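Local structure of Cas13d (uncultured Ruminococcus sp, 6IV9) at residues S66-Y71 with D88-N93. The protein binds CRISPR RNA and, as an RNA-guided nuclease, uses two HEPN domains for crRNA maturation and target RNA cleavage. The protein carries 2 engineered substitutions. Sequence-based numbering, arbitrary orientation.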
loop_
_atom_site.group_PDB
_atom_site.type_symbol
_atom_site.label_atom_id
_atom_site.label_comp_id
_atom_site.label_asym_id
_atom_site.label_seq_id
_atom_site.Cartn_x
_atom_site.Cartn_y
_atom_site.Cartn_z
ATOM N N SER A 66 -15.141 -17.923 24.967
ATOM C CA SER A 66 -14.407 -19.106 25.463
ATOM C C SER A 66 -15.439 -20.229 25.650
ATOM O O SER A 66 -16.638 -20.012 25.411
ATOM C CB SER A 66 -13.677 -18.835 26.722
ATOM O OG SER A 66 -14.555 -18.993 27.809
ATOM N N GLU A 67 -14.993 -21.403 26.047
ATOM C CA GLU A 67 -16.002 -22.470 26.181
ATOM C C GLU A 67 -17.014 -22.068 27.259
ATOM O O GLU A 67 -18.184 -22.183 27.009
ATOM C CB GLU A 67 -15.323 -23.814 26.433
ATOM C CG GLU A 67 -16.281 -24.981 26.457
ATOM C CD GLU A 67 -16.921 -25.286 25.116
ATOM O OE1 GLU A 67 -16.807 -24.443 24.216
ATOM O OE2 GLU A 67 -17.543 -26.349 24.981
ATOM N N ASN A 68 -16.576 -21.551 28.391
ATOM C CA ASN A 68 -17.577 -21.322 29.459
ATOM C C ASN A 68 -17.981 -19.853 29.616
ATOM O O ASN A 68 -19.009 -19.614 30.209
ATOM C CB ASN A 68 -17.108 -21.972 30.761
ATOM C CG ASN A 68 -16.923 -23.469 30.620
ATOM O OD1 ASN A 68 -15.817 -23.975 30.709
ATOM N ND2 ASN A 68 -18.002 -24.186 30.373
ATOM N N LYS A 69 -17.240 -18.921 29.034
ATOM C CA LYS A 69 -17.520 -17.493 29.288
ATOM C C LYS A 69 -17.455 -16.649 28.023
ATOM O O LYS A 69 -16.918 -17.111 27.049
ATOM C CB LYS A 69 -16.402 -16.938 30.155
ATOM C CG LYS A 69 -16.190 -17.643 31.475
ATOM C CD LYS A 69 -17.417 -17.658 32.313
ATOM C CE LYS A 69 -17.175 -18.280 33.667
ATOM N NZ LYS A 69 -18.368 -18.177 34.538
ATOM N N MET A 70 -18.034 -15.457 28.099
ATOM C CA MET A 70 -17.962 -14.433 27.035
ATOM C C MET A 70 -17.396 -13.188 27.698
ATOM O O MET A 70 -17.713 -12.956 28.858
ATOM C CB MET A 70 -19.330 -14.072 26.457
ATOM C CG MET A 70 -19.920 -15.126 25.598
ATOM S SD MET A 70 -21.438 -14.585 24.850
ATOM C CE MET A 70 -22.546 -14.538 26.248
ATOM N N TYR A 71 -16.543 -12.470 26.989
ATOM C CA TYR A 71 -15.981 -11.211 27.509
ATOM C C TYR A 71 -16.391 -10.118 26.536
ATOM O O TYR A 71 -16.060 -10.221 25.387
ATOM C CB TYR A 71 -14.468 -11.314 27.664
ATOM C CG TYR A 71 -14.055 -12.466 28.532
ATOM C CD1 TYR A 71 -13.861 -13.720 28.001
ATOM C CD2 TYR A 71 -13.908 -12.301 29.888
ATOM C CE1 TYR A 71 -13.501 -14.784 28.799
ATOM C CE2 TYR A 71 -13.551 -13.353 30.705
ATOM C CZ TYR A 71 -13.352 -14.600 30.157
ATOM O OH TYR A 71 -13.008 -15.634 30.963
ATOM N N ASP A 88 -21.404 -15.639 31.940
ATOM C CA ASP A 88 -21.332 -17.115 31.993
ATOM C C ASP A 88 -22.264 -17.664 30.918
ATOM O O ASP A 88 -23.403 -17.280 30.908
ATOM C CB ASP A 88 -21.710 -17.672 33.364
ATOM C CG ASP A 88 -21.596 -19.176 33.399
ATOM O OD1 ASP A 88 -22.521 -19.843 32.957
ATOM O OD2 ASP A 88 -20.558 -19.647 33.814
ATOM N N ASN A 89 -21.754 -18.525 30.050
ATOM C CA ASN A 89 -22.557 -19.085 28.939
ATOM C C ASN A 89 -23.714 -19.944 29.450
ATOM O O ASN A 89 -24.688 -20.024 28.746
ATOM C CB ASN A 89 -21.700 -19.876 27.953
ATOM C CG ASN A 89 -20.731 -18.994 27.208
ATOM O OD1 ASN A 89 -20.965 -17.810 27.086
ATOM N ND2 ASN A 89 -19.643 -19.563 26.735
ATOM N N ASN A 90 -23.484 -20.706 30.508
ATOM C CA ASN A 90 -24.509 -21.617 31.080
ATOM C C ASN A 90 -25.624 -20.922 31.867
ATOM O O ASN A 90 -26.769 -21.259 31.634
ATOM C CB ASN A 90 -23.833 -22.800 31.760
ATOM C CG ASN A 90 -22.886 -23.469 30.789
ATOM O OD1 ASN A 90 -23.282 -23.837 29.697
ATOM N ND2 ASN A 90 -21.628 -23.580 31.153
ATOM N N ASP A 91 -25.307 -20.015 32.782
ATOM C CA ASP A 91 -26.407 -19.424 33.588
ATOM C C ASP A 91 -26.692 -17.958 33.255
ATOM O O ASP A 91 -27.546 -17.392 33.913
ATOM C CB ASP A 91 -26.187 -19.671 35.074
ATOM C CG ASP A 91 -24.948 -19.019 35.639
ATOM O OD1 ASP A 91 -24.416 -18.115 35.006
ATOM O OD2 ASP A 91 -24.535 -19.424 36.718
ATOM N N TYR A 92 -25.889 -17.352 32.387
ATOM C CA TYR A 92 -26.059 -15.951 31.922
ATOM C C TYR A 92 -25.736 -14.927 33.005
ATOM O O TYR A 92 -26.043 -13.776 32.813
ATOM C CB TYR A 92 -27.411 -15.738 31.251
ATOM C CG TYR A 92 -27.686 -16.800 30.231
ATOM C CD1 TYR A 92 -26.905 -16.903 29.098
ATOM C CD2 TYR A 92 -28.664 -17.744 30.436
ATOM C CE1 TYR A 92 -27.114 -17.907 28.175
ATOM C CE2 TYR A 92 -28.884 -18.753 29.524
ATOM C CZ TYR A 92 -28.108 -18.837 28.390
ATOM O OH TYR A 92 -28.338 -19.827 27.496
ATOM N N ASN A 93 -25.089 -15.352 34.078
ATOM C CA ASN A 93 -24.671 -14.425 35.152
ATOM C C ASN A 93 -23.626 -13.466 34.584
ATOM O O ASN A 93 -22.833 -13.900 33.780
ATOM C CB ASN A 93 -24.085 -15.186 36.338
ATOM C CG ASN A 93 -25.170 -15.647 37.279
ATOM O OD1 ASN A 93 -26.341 -15.514 36.959
ATOM N ND2 ASN A 93 -24.793 -16.170 38.434
#
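The side-chain nitrogen ND2 of Asn89 reaches into the turn 66-69 and donates to two of its carbonyls. The sounder bond runs from Asn89 ND2 to Glu67 O at 3.0 Å; this oxygen lies almost in the amide plane of Asn89, although ND2 itself sits well above the carbonyl plane of Glu67. The second, from Asn89 ND2 to Ser66 O at 3.3 Å, is weak. An amide suits the place because one NH2 group can serve two neighbouring carbonyls. The other end of the amide, Asn89 OD1, lies against the Met70 side chain, 3.2 Å from Met70 CG. The backbone N of Asn89 adds a nearly straight bond (171°) to Asn68 O, so main chain and side chain of one residue hold the same turn.

Beside this, Lys69 and Asp88 form an antiparallel non-hydrogen-bonded pair with side chains on the same face of the sheet. The Lys69 chain bends at chi2 (-57°) and runs across to the aspartate, where Lys69 NZ meets the anti lone pair of Asp88 OD2 at 2.7 Å in a salt bridge. The other oxygen, Asp88 OD1, accepts from Asp91 N at 2.8 Å, an Asx motif that ties down the start of the 88-93 loop. Across the contact, Ser66 OG plays a similar part, accepting from Lys69 N at 3.0 Å in an ST motif.

Two connections of the four-stranded antiparallel sheet, 60-65 to 69-75 and 81-88 to 94-96, are thus joined at the same sheet end. Short polar side chains supply the acceptors and donors that the turning backbones need, while the salt bridge, partly open to solvent, probably adds a modest electrostatic clasp.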